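PDB 3ME7: SCO family protein from Aquifex aeolicus, which is a putative electron-transport protein that probably binds copper at a redox-active site. Local coordinates for residues R41-L46 / H126-V131; I68-D73 / D111-R116; K82-E87 / W95-A100. All blocks are in the same frame, centred on the assembly; numbering follows the deposited sequence.

Contact 1. Residues R41-L46 / H126-V131; sequences RAACPL and HPNVVV
One ordered water is gripped from both segments, by the backbone of Ala43 and the imidazole of His126. Ala43 N donates to it over 3.1 Å, and His126 NE2 lies 3.0 Å from the same oxygen. The other ring nitrogen is tied down locally: His126 ND1 gives its proton to Pro127 O at 2.8 Å with an N-H...O angle of 153°, the donor standing above the carbonyl plane. Chi1 of 63° puts CG between the backbone N and the carbonyl carbon, and the ND1 bond limits how the ring can turn. Held this way, the ring brings NE2 to 4.0 Å from Cys44 SG, and the sulfur meets it obliquely. Nearby, Asn128 turns its amide oxygen onto the methyl of Ala43, with OD1 a tight 3.1 Å from CB. A leucine in place of His126 would probably leave the water without its second partner, Pro127 O without its donor, and Cys44 SG without the ring beside it. Cys44, in helix 43-52, is joined to Cys40 by the redox-active disulfide. An imidazole nitrogen this near the pair is consistent with the predicted copper site, in which both cysteines and His126 are the expected ligands.

Contact 2. Residues I68-D73 / D111-R116; sequences ITFTFD and DAIDFR
Aromatic contact comes first: Phe72 and Phe115 meet with ring centroids 4.9 Å apart and planes inclined at 53°, neither stacked nor edge-to-face. Phe115 presents its CE1-CZ side to Phe72, CE1 standing over the centre of that face, 3.7 Å above the plane, while Phe115 CZ comes to 3.5 Å from Phe72 CE2. With CG anti to the backbone N (chi1 -174°), the Phe115 ring reaches inward, and the two side chains cross at about a right angle.

The aliphatic contact is lighter. Ile113 comes head-on at Phe70, its CD1 methyl meeting the ring edge at CZ, 4.2 Å away and near the ring plane.

Polar bonds serve the turns behind these side chains. Thr71 OG1 accepts from Asp73 N at 3.1 Å, an ST turn where the strand ends, and Asp114, with positive phi, is the C-prime residue of the Schellman motif that ends helix 103-112.

Phe72 also meets the rings of Tyr37, Phe117 and His126. The segment following helix 103-112 thus packs against the end of strand 66-71 and the loop after it, beside the predicted copper site of this thioredoxin-like SCO fold.

Contact 3. Residues K82-E87 / W95-A100; sequences KRFQKE and WKVVKA. With SO4 (sulfate ion), chain C.
The Phe84 ring meets Val97 obliquely: its CD1 corner lies 4.0 Å from Val97 CG1, and the two side chains cross at about a right angle. Tyr88 adds a second ring, inclined to Phe84 at about 45°. Phe84 leaves the helix with CG anti to the backbone N (chi1 -171°), which carries the ring toward the sheet, where it also touches Thr69 of the neighbouring strand.

Val97 sets its methyls against two helix residues. CG1 lies nearest Phe84 and CG2 nearest the aliphatic root of Gln85, 3.8 Å from its CB, and the helix lies close enough for the CA atoms of Gln85 and Val97 to stand 6.1 Å apart. The carboxamide of Gln85 turns away from the valine: OE1 is hydrogen-bonded to Ser16 OG, and NE2 to Tyr17 OH and Ile90 O.

At the far end of the strand, a bend at chi3 turns Lys99 NZ to the sulfate, where it donates to O1 at 2.7 Å. The same ion is bound by Leu78 N, and Lys99 NZ also bonds to Asp76 O. The chemistry is thus split: a purely apolar seam joins the helix and strand of this beta-alpha-beta unit, the buried amide has its polar atoms satisfied, and the lysine together with the first turn of helix 78-87 is likely to make a favourable setting for an anion, here probably one from the crystallisation liquor.

Overall arrangement
The three contacts nest along the chain: contact 3 falls inside the loop closed by contact 2, and contact 2 inside that closed by contact 1. All reach one mixed sheet, in which strands 95-100, 66-71, 31-36 and 129-133 lie in that order. Helix 103-112 packs on one face, helices 43-52 and 78-87 on the other. Contacts 1 and 2, with centres 11 Å apart, touch through His126 and Phe72; contacts 2 and 3, centres 14 Å apart, are joined by the neighbouring strands 66-71 and 95-100. Contacts 1 and 3 do not touch. Contact 1 holds Cys44 and His126 of the predicted copper site, and contact 2 backs it through Phe72.

Contact 1. Residues R41-L46 / H126-V131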
# COMPACT_ATOMS: atom_id res chain seq x y z
N ARG A 41 -15.66 2.39 -6.88
CA ARG A 41 -16.40 3.57 -6.41
C ARG A 41 -16.97 3.44 -5.00
O ARG A 41 -17.56 4.39 -4.48
CB ARG A 41 -17.48 3.98 -7.40
CG ARG A 41 -16.91 4.82 -8.55
CD ARG A 41 -17.97 5.27 -9.51
NE ARG A 41 -18.69 4.14 -10.11
CZ ARG A 41 -20.00 3.92 -9.99
NH1 ARG A 41 -20.77 4.75 -9.29
NH2 ARG A 41 -20.55 2.86 -10.57
N ALA A 42 -16.77 2.28 -4.37
CA ALA A 42 -17.34 2.02 -3.05
C ALA A 42 -16.33 2.23 -1.91
O ALA A 42 -16.23 3.31 -1.35
CB ALA A 42 -17.97 0.62 -2.99
N ALA A 43 -15.56 1.19 -1.59
CA ALA A 43 -14.67 1.25 -0.44
C ALA A 43 -13.40 2.03 -0.74
O ALA A 43 -12.88 2.72 0.16
CB ALA A 43 -14.32 -0.15 0.06
N CYS A 44 -12.89 1.94 -1.97
CA CYS A 44 -11.57 2.51 -2.26
C CYS A 44 -11.49 4.04 -2.17
O CYS A 44 -10.47 4.55 -1.70
CB CYS A 44 -10.97 1.99 -3.58
SG CYS A 44 -11.11 0.21 -3.81
N PRO A 45 -12.54 4.77 -2.61
CA PRO A 45 -12.49 6.21 -2.32
C PRO A 45 -12.44 6.47 -0.82
O PRO A 45 -11.78 7.40 -0.39
CB PRO A 45 -13.80 6.76 -2.93
CG PRO A 45 -14.19 5.75 -3.96
CD PRO A 45 -13.73 4.42 -3.41
N LEU A 46 -13.14 5.65 -0.03
CA LEU A 46 -13.12 5.85 1.42
C LEU A 46 -11.72 5.62 1.99
O LEU A 46 -11.22 6.43 2.76
CB LEU A 46 -14.17 4.96 2.11
CG LEU A 46 -15.61 5.12 1.61
CD1 LEU A 46 -16.56 4.28 2.46
CD2 LEU A 46 -16.01 6.60 1.64
N HIS A 126 -13.74 -7.47 -1.60
CA HIS A 126 -12.36 -7.50 -1.15
C HIS A 126 -12.26 -6.92 0.26
O HIS A 126 -13.16 -6.19 0.69
CB HIS A 126 -11.47 -6.68 -2.12
CG HIS A 126 -11.83 -5.23 -2.18
ND1 HIS A 126 -11.25 -4.29 -1.35
CD2 HIS A 126 -12.74 -4.56 -2.92
CE1 HIS A 126 -11.78 -3.11 -1.59
NE2 HIS A 126 -12.69 -3.24 -2.53
N PRO A 127 -11.19 -7.27 1.00
CA PRO A 127 -10.94 -6.59 2.27
C PRO A 127 -10.49 -5.14 2.13
O PRO A 127 -9.92 -4.74 1.10
CB PRO A 127 -9.83 -7.42 2.93
CG PRO A 127 -9.20 -8.18 1.83
CD PRO A 127 -10.18 -8.29 0.69
N ASN A 128 -10.74 -4.39 3.19
CA ASN A 128 -10.24 -3.02 3.33
C ASN A 128 -9.02 -3.07 4.22
O ASN A 128 -9.15 -3.25 5.42
CB ASN A 128 -11.31 -2.11 3.93
CG ASN A 128 -12.59 -2.10 3.10
OD1 ASN A 128 -12.56 -2.01 1.88
ND2 ASN A 128 -13.72 -2.22 3.76
N VAL A 129 -7.84 -2.89 3.64
CA VAL A 129 -6.63 -3.08 4.41
C VAL A 129 -5.52 -2.13 3.96
O VAL A 129 -5.40 -1.81 2.78
CB VAL A 129 -6.13 -4.55 4.35
CG1 VAL A 129 -5.69 -4.93 2.94
CG2 VAL A 129 -4.99 -4.77 5.37
N VAL A 130 -4.72 -1.67 4.93
CA VAL A 130 -3.47 -1.00 4.66
C VAL A 130 -2.41 -1.82 5.36
O VAL A 130 -2.61 -2.29 6.48
CB VAL A 130 -3.52 0.47 5.18
CG1 VAL A 130 -2.15 1.13 5.17
CG2 VAL A 130 -4.47 1.27 4.31
N VAL A 131 -1.28 -2.04 4.68
CA VAL A 131 -0.24 -2.91 5.20
C VAL A 131 0.99 -2.05 5.45
O VAL A 131 1.34 -1.20 4.61
CB VAL A 131 0.12 -4.07 4.23
CG1 VAL A 131 1.08 -5.07 4.92
CG2 VAL A 131 -1.12 -4.81 3.75
O HOH W 1 -15.07 -1.55 -3.00

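Contact 2. Residues I68-D73 / D111-R116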
# COMPACT_ATOMS: atom_id res chain seq x y z
N ILE A 68 2.52 3.63 -0.99
CA ILE A 68 2.28 2.96 -2.27
C ILE A 68 0.85 2.51 -2.39
O ILE A 68 0.44 1.51 -1.77
CB ILE A 68 3.24 1.76 -2.49
CG1 ILE A 68 4.71 2.17 -2.29
CG2 ILE A 68 2.97 1.08 -3.86
CD1 ILE A 68 5.29 3.21 -3.27
N THR A 69 0.08 3.27 -3.15
CA THR A 69 -1.25 2.82 -3.55
C THR A 69 -1.06 1.91 -4.74
O THR A 69 -0.40 2.28 -5.72
CB THR A 69 -2.15 4.01 -3.92
OG1 THR A 69 -2.42 4.79 -2.75
CG2 THR A 69 -3.49 3.54 -4.50
N PHE A 70 -1.58 0.69 -4.68
CA PHE A 70 -1.44 -0.19 -5.83
C PHE A 70 -2.76 -0.80 -6.24
O PHE A 70 -3.62 -1.07 -5.40
CB PHE A 70 -0.38 -1.27 -5.62
CG PHE A 70 -0.83 -2.40 -4.77
CD1 PHE A 70 -0.67 -2.34 -3.40
CD2 PHE A 70 -1.36 -3.55 -5.34
CE1 PHE A 70 -1.06 -3.40 -2.60
CE2 PHE A 70 -1.76 -4.61 -4.55
CZ PHE A 70 -1.61 -4.54 -3.17
N THR A 71 -2.94 -0.96 -7.54
CA THR A 71 -4.15 -1.62 -8.04
C THR A 71 -4.04 -3.14 -8.13
O THR A 71 -3.06 -3.69 -8.60
CB THR A 71 -4.65 -1.03 -9.37
OG1 THR A 71 -5.78 -1.83 -9.79
CG2 THR A 71 -3.56 -1.10 -10.44
N PHE A 72 -5.07 -3.81 -7.63
CA PHE A 72 -5.15 -5.27 -7.74
C PHE A 72 -6.00 -5.78 -8.88
O PHE A 72 -6.17 -7.01 -9.04
CB PHE A 72 -5.56 -5.93 -6.42
CG PHE A 72 -6.92 -5.54 -5.92
CD1 PHE A 72 -8.07 -6.16 -6.41
CD2 PHE A 72 -7.03 -4.59 -4.91
CE1 PHE A 72 -9.36 -5.81 -5.89
CE2 PHE A 72 -8.28 -4.24 -4.39
CZ PHE A 72 -9.43 -4.82 -4.88
N ASP A 73 -6.50 -4.86 -9.69
CA ASP A 73 -7.24 -5.24 -10.89
C ASP A 73 -6.25 -5.42 -12.03
O ASP A 73 -5.69 -4.44 -12.50
CB ASP A 73 -8.28 -4.18 -11.23
CG ASP A 73 -9.18 -4.60 -12.38
OD1 ASP A 73 -8.85 -5.57 -13.09
OD2 ASP A 73 -10.23 -3.95 -12.57
N ASP A 111 -0.50 -12.54 -2.43
CA ASP A 111 -0.23 -13.73 -1.64
C ASP A 111 0.52 -13.39 -0.36
O ASP A 111 0.19 -13.89 0.72
CB ASP A 111 0.54 -14.77 -2.47
CG ASP A 111 0.73 -16.06 -1.71
OD1 ASP A 111 -0.29 -16.72 -1.42
OD2 ASP A 111 1.87 -16.40 -1.40
N ALA A 112 1.52 -12.51 -0.48
CA ALA A 112 2.33 -12.17 0.69
C ALA A 112 1.48 -11.51 1.78
O ALA A 112 1.69 -11.77 2.97
CB ALA A 112 3.48 -11.26 0.29
N ILE A 113 0.51 -10.69 1.38
CA ILE A 113 -0.29 -9.93 2.34
C ILE A 113 -1.64 -10.58 2.65
O ILE A 113 -2.53 -9.93 3.22
CB ILE A 113 -0.46 -8.42 1.93
CG1 ILE A 113 -1.19 -8.28 0.58
CG2 ILE A 113 0.91 -7.70 1.91
CD1 ILE A 113 -1.71 -6.85 0.31
N ASP A 114 -1.80 -11.84 2.23
CA ASP A 114 -3.01 -12.64 2.50
C ASP A 114 -4.28 -11.94 2.02
O ASP A 114 -5.33 -11.97 2.69
CB ASP A 114 -3.16 -12.97 3.98
CG ASP A 114 -2.04 -13.85 4.51
OD1 ASP A 114 -1.46 -14.62 3.72
OD2 ASP A 114 -1.75 -13.75 5.72
N PHE A 115 -4.18 -11.34 0.85
CA PHE A 115 -5.27 -10.56 0.28
C PHE A 115 -5.93 -11.38 -0.83
O PHE A 115 -5.23 -11.86 -1.73
CB PHE A 115 -4.68 -9.26 -0.27
CG PHE A 115 -5.71 -8.27 -0.76
CD1 PHE A 115 -6.27 -8.40 -2.03
CD2 PHE A 115 -6.10 -7.20 0.03
CE1 PHE A 115 -7.22 -7.46 -2.50
CE2 PHE A 115 -7.06 -6.28 -0.41
CZ PHE A 115 -7.59 -6.39 -1.68
N ARG A 116 -7.25 -11.54 -0.78
CA ARG A 116 -7.95 -12.20 -1.88
C ARG A 116 -9.22 -11.44 -2.23
O ARG A 116 -9.91 -10.88 -1.35
CB ARG A 116 -8.21 -13.69 -1.64
CG ARG A 116 -9.28 -14.04 -0.63
CD ARG A 116 -9.37 -15.56 -0.40
NE ARG A 116 -8.20 -16.06 0.33
CZ ARG A 116 -7.99 -15.91 1.64
NH1 ARG A 116 -6.88 -16.39 2.19
NH2 ARG A 116 -8.87 -15.26 2.39

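Contact 3. Residues K82-E87 / W95-A100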
# COMPACT_ATOMS: atom_id res chain seq x y z
N LYS A 82 -2.77 6.55 -13.67
CA LYS A 82 -2.54 7.99 -13.82
C LYS A 82 -3.83 8.77 -13.52
O LYS A 82 -3.79 9.79 -12.83
CB LYS A 82 -2.04 8.30 -15.23
CG LYS A 82 -1.62 9.76 -15.43
CD LYS A 82 -0.60 10.15 -14.40
CE LYS A 82 -0.29 11.63 -14.44
NZ LYS A 82 0.46 12.06 -13.23
N ARG A 83 -4.95 8.29 -14.05
CA ARG A 83 -6.26 8.89 -13.74
C ARG A 83 -6.54 8.87 -12.22
O ARG A 83 -6.95 9.88 -11.63
CB ARG A 83 -7.36 8.15 -14.52
CG ARG A 83 -8.73 8.87 -14.55
CD ARG A 83 -9.82 7.97 -15.17
NE ARG A 83 -10.04 6.78 -14.35
CZ ARG A 83 -9.85 5.53 -14.74
NH1 ARG A 83 -9.45 5.25 -15.98
NH2 ARG A 83 -10.04 4.53 -13.89
N PHE A 84 -6.27 7.73 -11.58
CA PHE A 84 -6.45 7.60 -10.12
C PHE A 84 -5.57 8.59 -9.35
O PHE A 84 -6.05 9.26 -8.44
CB PHE A 84 -6.17 6.15 -9.69
CG PHE A 84 -6.54 5.86 -8.25
CD1 PHE A 84 -5.62 6.11 -7.22
CD2 PHE A 84 -7.78 5.32 -7.93
CE1 PHE A 84 -5.96 5.86 -5.88
CE2 PHE A 84 -8.11 5.05 -6.59
CZ PHE A 84 -7.19 5.32 -5.59
N GLN A 85 -4.30 8.71 -9.75
CA GLN A 85 -3.35 9.61 -9.08
C GLN A 85 -3.85 11.05 -9.10
O GLN A 85 -3.85 11.74 -8.08
CB GLN A 85 -1.98 9.53 -9.74
CG GLN A 85 -0.95 10.46 -9.09
CD GLN A 85 0.14 10.89 -10.03
OE1 GLN A 85 0.29 10.34 -11.12
NE2 GLN A 85 0.91 11.92 -9.64
N LYS A 86 -4.28 11.48 -10.28
CA LYS A 86 -4.76 12.85 -10.46
C LYS A 86 -6.05 13.07 -9.70
O LYS A 86 -6.25 14.13 -9.11
CB LYS A 86 -4.96 13.15 -11.94
CG LYS A 86 -3.67 13.39 -12.71
CD LYS A 86 -3.95 14.04 -14.07
CE LYS A 86 -2.68 14.42 -14.79
NZ LYS A 86 -2.94 15.50 -15.78
N GLU A 87 -6.91 12.05 -9.70
CA GLU A 87 -8.20 12.12 -9.02
C GLU A 87 -8.05 12.51 -7.55
O GLU A 87 -8.80 13.35 -7.03
CB GLU A 87 -8.93 10.78 -9.12
CG GLU A 87 -10.31 10.77 -8.47
CD GLU A 87 -11.10 9.55 -8.84
OE1 GLU A 87 -10.89 9.00 -9.95
OE2 GLU A 87 -11.95 9.15 -8.02
N TRP A 95 4.40 9.48 -2.49
CA TRP A 95 3.24 8.64 -2.49
C TRP A 95 3.01 8.26 -3.94
O TRP A 95 2.69 9.12 -4.76
CB TRP A 95 2.04 9.43 -1.93
CG TRP A 95 0.75 8.65 -1.76
CD1 TRP A 95 0.34 7.54 -2.47
CD2 TRP A 95 -0.33 8.98 -0.88
NE1 TRP A 95 -0.90 7.13 -2.04
CE2 TRP A 95 -1.34 8.01 -1.08
CE3 TRP A 95 -0.54 9.99 0.08
CZ2 TRP A 95 -2.53 8.02 -0.37
CZ3 TRP A 95 -1.73 9.99 0.79
CH2 TRP A 95 -2.71 9.01 0.56
N LYS A 96 3.18 6.98 -4.25
CA LYS A 96 3.08 6.51 -5.63
C LYS A 96 1.76 5.81 -5.85
O LYS A 96 1.17 5.30 -4.90
CB LYS A 96 4.22 5.55 -5.95
CG LYS A 96 5.61 6.13 -5.75
CD LYS A 96 6.66 5.14 -6.21
CE LYS A 96 8.01 5.42 -5.59
NZ LYS A 96 8.50 6.76 -6.04
N VAL A 97 1.29 5.82 -7.09
CA VAL A 97 0.20 4.94 -7.53
C VAL A 97 0.82 4.01 -8.57
O VAL A 97 1.44 4.47 -9.56
CB VAL A 97 -0.97 5.72 -8.13
CG1 VAL A 97 -2.10 4.77 -8.48
CG2 VAL A 97 -1.49 6.81 -7.15
N VAL A 98 0.70 2.70 -8.34
CA VAL A 98 1.42 1.71 -9.14
C VAL A 98 0.52 0.56 -9.53
O VAL A 98 -0.52 0.34 -8.90
CB VAL A 98 2.67 1.14 -8.42
CG1 VAL A 98 3.51 2.28 -7.85
CG2 VAL A 98 2.29 0.18 -7.29
N LYS A 99 0.96 -0.15 -10.56
CA LYS A 99 0.38 -1.46 -10.91
C LYS A 99 1.51 -2.48 -10.94
O LYS A 99 2.68 -2.12 -11.08
CB LYS A 99 -0.32 -1.42 -12.28
CG LYS A 99 0.62 -1.03 -13.43
CD LYS A 99 -0.05 -1.24 -14.79
CE LYS A 99 -0.07 -2.72 -15.16
NZ LYS A 99 -0.79 -2.93 -16.45
N ALA A 100 1.17 -3.76 -10.82
CA ALA A 100 2.13 -4.84 -10.95
C ALA A 100 2.43 -5.03 -12.45
O ALA A 100 1.52 -4.94 -13.28
CB ALA A 100 1.55 -6.12 -10.35
S SO4 C . 0.10 -0.83 -19.64
O1 SO4 C . -0.09 -1.06 -18.22
O2 SO4 C . 1.51 -1.00 -19.97
O3 SO4 C . -0.73 -1.75 -20.42
O4 SO4 C . -0.27 0.55 -19.96